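Local coordinates for protein dihydroorotase (Saccharomyces cerevisiae, PDB 7CA0) that catalyses the reversible, zinc-dependent cyclisation of N-carbamoyl-L-aspartate to dihydroorotate, the third step of de novo pyrimidine biosynthesis, at residues S257-H262 / V277-F282. Residues are numbered along the deposited sequence; the frame is centred on the assembly and turned at random.
Sequences SDSAPH and VYSQSF. With ZN (zinc ion), chain E; FOT (5-fluoro-2,6-dioxo-1,2,3,6-tetrahydropyrimidine-4-carboxylic acid), chain G.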
loop_
_atom_site.group_PDB
_atom_site.type_symbol
_atom_site.label_atom_id
_atom_site.label_comp_id
_atom_site.label_asym_id
_atom_site.label_seq_id
_atom_site.Cartn_x
_atom_site.Cartn_y
_atom_site.Cartn_z
ATOM N N SER A 257 13.555 -9.360 -14.211
ATOM C CA SER A 257 12.863 -9.753 -12.983
ATOM C C SER A 257 12.791 -8.614 -11.965
ATOM O O SER A 257 11.819 -8.528 -11.212
ATOM C CB SER A 257 13.544 -10.965 -12.353
ATOM O OG SER A 257 14.816 -10.599 -11.837
ATOM N N ASP A 258 13.809 -7.757 -11.912
ATOM C CA ASP A 258 14.015 -6.874 -10.770
ATOM C C ASP A 258 13.995 -7.673 -9.476
ATOM O O ASP A 258 13.539 -7.202 -8.423
ATOM C CB ASP A 258 12.975 -5.759 -10.738
ATOM C CG ASP A 258 13.264 -4.723 -9.685
ATOM O OD1 ASP A 258 14.467 -4.512 -9.377
ATOM O OD2 ASP A 258 12.286 -4.146 -9.142
ATOM N N SER A 259 14.523 -8.892 -9.539
ATOM C CA SER A 259 14.708 -9.638 -8.306
ATOM C C SER A 259 15.620 -8.826 -7.404
ATOM O O SER A 259 16.746 -8.497 -7.793
ATOM C CB SER A 259 15.289 -11.020 -8.583
ATOM O OG SER A 259 15.500 -11.740 -7.378
ATOM N N ALA A 260 15.106 -8.476 -6.223
ATOM C CA ALA A 260 15.711 -7.532 -5.284
ATOM C C ALA A 260 15.744 -8.166 -3.897
ATOM O O ALA A 260 14.770 -8.059 -3.137
ATOM C CB ALA A 260 14.932 -6.222 -5.246
ATOM N N PRO A 261 16.812 -8.886 -3.556
ATOM C CA PRO A 261 16.852 -9.573 -2.253
ATOM C C PRO A 261 17.049 -8.602 -1.092
ATOM O O PRO A 261 17.839 -7.656 -1.173
ATOM C CB PRO A 261 18.038 -10.536 -2.384
ATOM C CG PRO A 261 18.879 -9.991 -3.504
ATOM C CD PRO A 261 18.025 -9.112 -4.368
ATOM N N HIS A 262 16.267 -8.816 -0.024
ATOM C CA HIS A 262 16.396 -8.150 1.267
ATOM C C HIS A 262 16.251 -9.193 2.366
ATOM O O HIS A 262 15.385 -10.078 2.268
ATOM C CB HIS A 262 15.326 -7.057 1.469
ATOM C CG HIS A 262 15.546 -5.835 0.631
ATOM N ND1 HIS A 262 16.376 -4.809 1.021
ATOM C CD2 HIS A 262 15.066 -5.489 -0.585
ATOM C CE1 HIS A 262 16.404 -3.881 0.078
ATOM N NE2 HIS A 262 15.616 -4.269 -0.906
ATOM N N VAL A 277 10.996 -7.344 -4.301
ATOM C CA VAL A 277 10.501 -8.718 -4.345
ATOM C C VAL A 277 11.621 -9.599 -4.857
ATOM O O VAL A 277 12.256 -9.262 -5.856
ATOM C CB VAL A 277 9.267 -8.838 -5.267
ATOM C CG1 VAL A 277 8.768 -10.255 -5.316
ATOM C CG2 VAL A 277 8.144 -7.878 -4.866
ATOM N N TYR A 278 11.864 -10.716 -4.179
ATOM C CA TYR A 278 12.915 -11.650 -4.582
ATOM C C TYR A 278 12.301 -12.757 -5.423
ATOM O O TYR A 278 11.533 -13.570 -4.908
ATOM C CB TYR A 278 13.636 -12.243 -3.378
ATOM C CG TYR A 278 14.606 -13.337 -3.764
ATOM C CD1 TYR A 278 15.800 -13.034 -4.396
ATOM C CD2 TYR A 278 14.339 -14.666 -3.474
ATOM C CE1 TYR A 278 16.696 -14.022 -4.749
ATOM C CE2 TYR A 278 15.225 -15.658 -3.826
ATOM C CZ TYR A 278 16.400 -15.333 -4.464
ATOM O OH TYR A 278 17.278 -16.327 -4.812
ATOM N N SER A 279 12.621 -12.765 -6.724
ATOM C CA SER A 279 12.103 -13.750 -7.669
ATOM C C SER A 279 13.180 -14.601 -8.338
ATOM O O SER A 279 12.844 -15.421 -9.203
ATOM C CB SER A 279 11.278 -13.042 -8.759
ATOM O OG SER A 279 12.093 -12.120 -9.486
ATOM N N GLN A 280 14.463 -14.419 -7.996
ATOM C CA GLN A 280 15.535 -15.017 -8.799
ATOM C C GLN A 280 15.490 -16.536 -8.788
ATOM O O GLN A 280 15.721 -17.178 -9.817
ATOM C CB GLN A 280 16.904 -14.574 -8.294
ATOM C CG GLN A 280 17.956 -14.591 -9.384
ATOM C CD GLN A 280 17.806 -13.397 -10.301
ATOM O OE1 GLN A 280 18.070 -12.263 -9.886
ATOM N NE2 GLN A 280 17.346 -13.628 -11.539
ATOM N N SER A 281 15.195 -17.126 -7.632
ATOM C CA SER A 281 15.313 -18.564 -7.458
ATOM C C SER A 281 14.379 -19.342 -8.367
ATOM O O SER A 281 14.650 -20.510 -8.660
ATOM C CB SER A 281 15.023 -18.904 -6.003
ATOM O OG SER A 281 16.166 -18.592 -5.234
ATOM N N PHE A 282 13.287 -18.732 -8.816
ATOM C CA PHE A 282 12.316 -19.427 -9.643
ATOM C C PHE A 282 11.866 -18.531 -10.788
ATOM O O PHE A 282 10.727 -18.633 -11.261
ATOM C CB PHE A 282 11.126 -19.891 -8.796
ATOM C CG PHE A 282 11.523 -20.765 -7.616
ATOM C CD1 PHE A 282 11.750 -22.124 -7.786
ATOM C CD2 PHE A 282 11.679 -20.222 -6.341
ATOM C CE1 PHE A 282 12.123 -22.930 -6.710
ATOM C CE2 PHE A 282 12.045 -21.022 -5.261
ATOM C CZ PHE A 282 12.270 -22.380 -5.449
HETATM ZN ZN ZN E . 15.831 -2.933 -9.742
HETATM C C2 FOT G . 17.029 -2.708 -5.189
HETATM C C6 FOT G . 15.155 -3.062 -4.005
HETATM C C5 FOT G . 14.385 -2.535 -5.051
HETATM O O2 FOT G . 18.194 -2.801 -5.206
HETATM N N3 FOT G . 16.383 -2.179 -6.278
HETATM N N1 FOT G . 16.449 -3.151 -4.059
HETATM O O6 FOT G . 14.748 -3.489 -2.982
HETATM F F5 FOT G . 13.023 -2.448 -5.019
HETATM C C4 FOT G . 15.072 -2.066 -6.265
HETATM C C41 FOT G . 14.300 -1.465 -7.461
HETATM O O42 FOT G . 14.841 -0.684 -8.271
HETATM O O41 FOT G . 13.096 -1.724 -7.683
HETATM O O HOH W 1 11.428 -6.038 -6.559
HETATM O O HOH W 2 17.974 -11.685 -7.061
#
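Ser259 holds its hydroxyl opposite the backbone nitrogen across CA-CB (chi1 179°), which places OG by the amides of Ser279 and Gln280, while Ser257 turns its OG back between N and carbonyl carbon (chi1 70°), where it can meet Ser259 N; Ser257 CB lies 3.4 Å from Ser279 OG. Both segments belong to the long loop between strand 253-255 and helix 283-293 of this amidohydrolase TIM-barrel fold, and the first of them edges the active site. Ser259 OG accepts from Ser279 N at 3.1 Å and, weakly, from Gln280 N. Ser259 CB lies 3.3 Å from Gln280 OE1, which accepts from a water that also sits at Ser259 OG; the amide's other end, NE2, bonds to Asp12. Further along, Ala260 N donates to Val277 O at 3.0 Å, close to straight at the hydrogen but 43° out of the carbonyl plane. Pro261 CB comes up obliquely to the Tyr278 ring, 3.9 Å from CD1. Within the first segment, Ser257 OG accepts from Ser259 N at 2.9 Å, closing an ST turn around Asp258, and also bonds to the carbonyl of His14. Replacing Ser257 by alanine removes OG and would probably leave both Ser259 N and the His14 carbonyl without that partner, and the turn that carries Asp258 less firmly fixed. A water bonded to Asp258 O and Val277 N ties the segments together beside the bound 5-fluoroorotate, against which Ala260 CB packs at C6. Asp258 OD1 binds zinc at 2.1 Å, alongside His14 and His16.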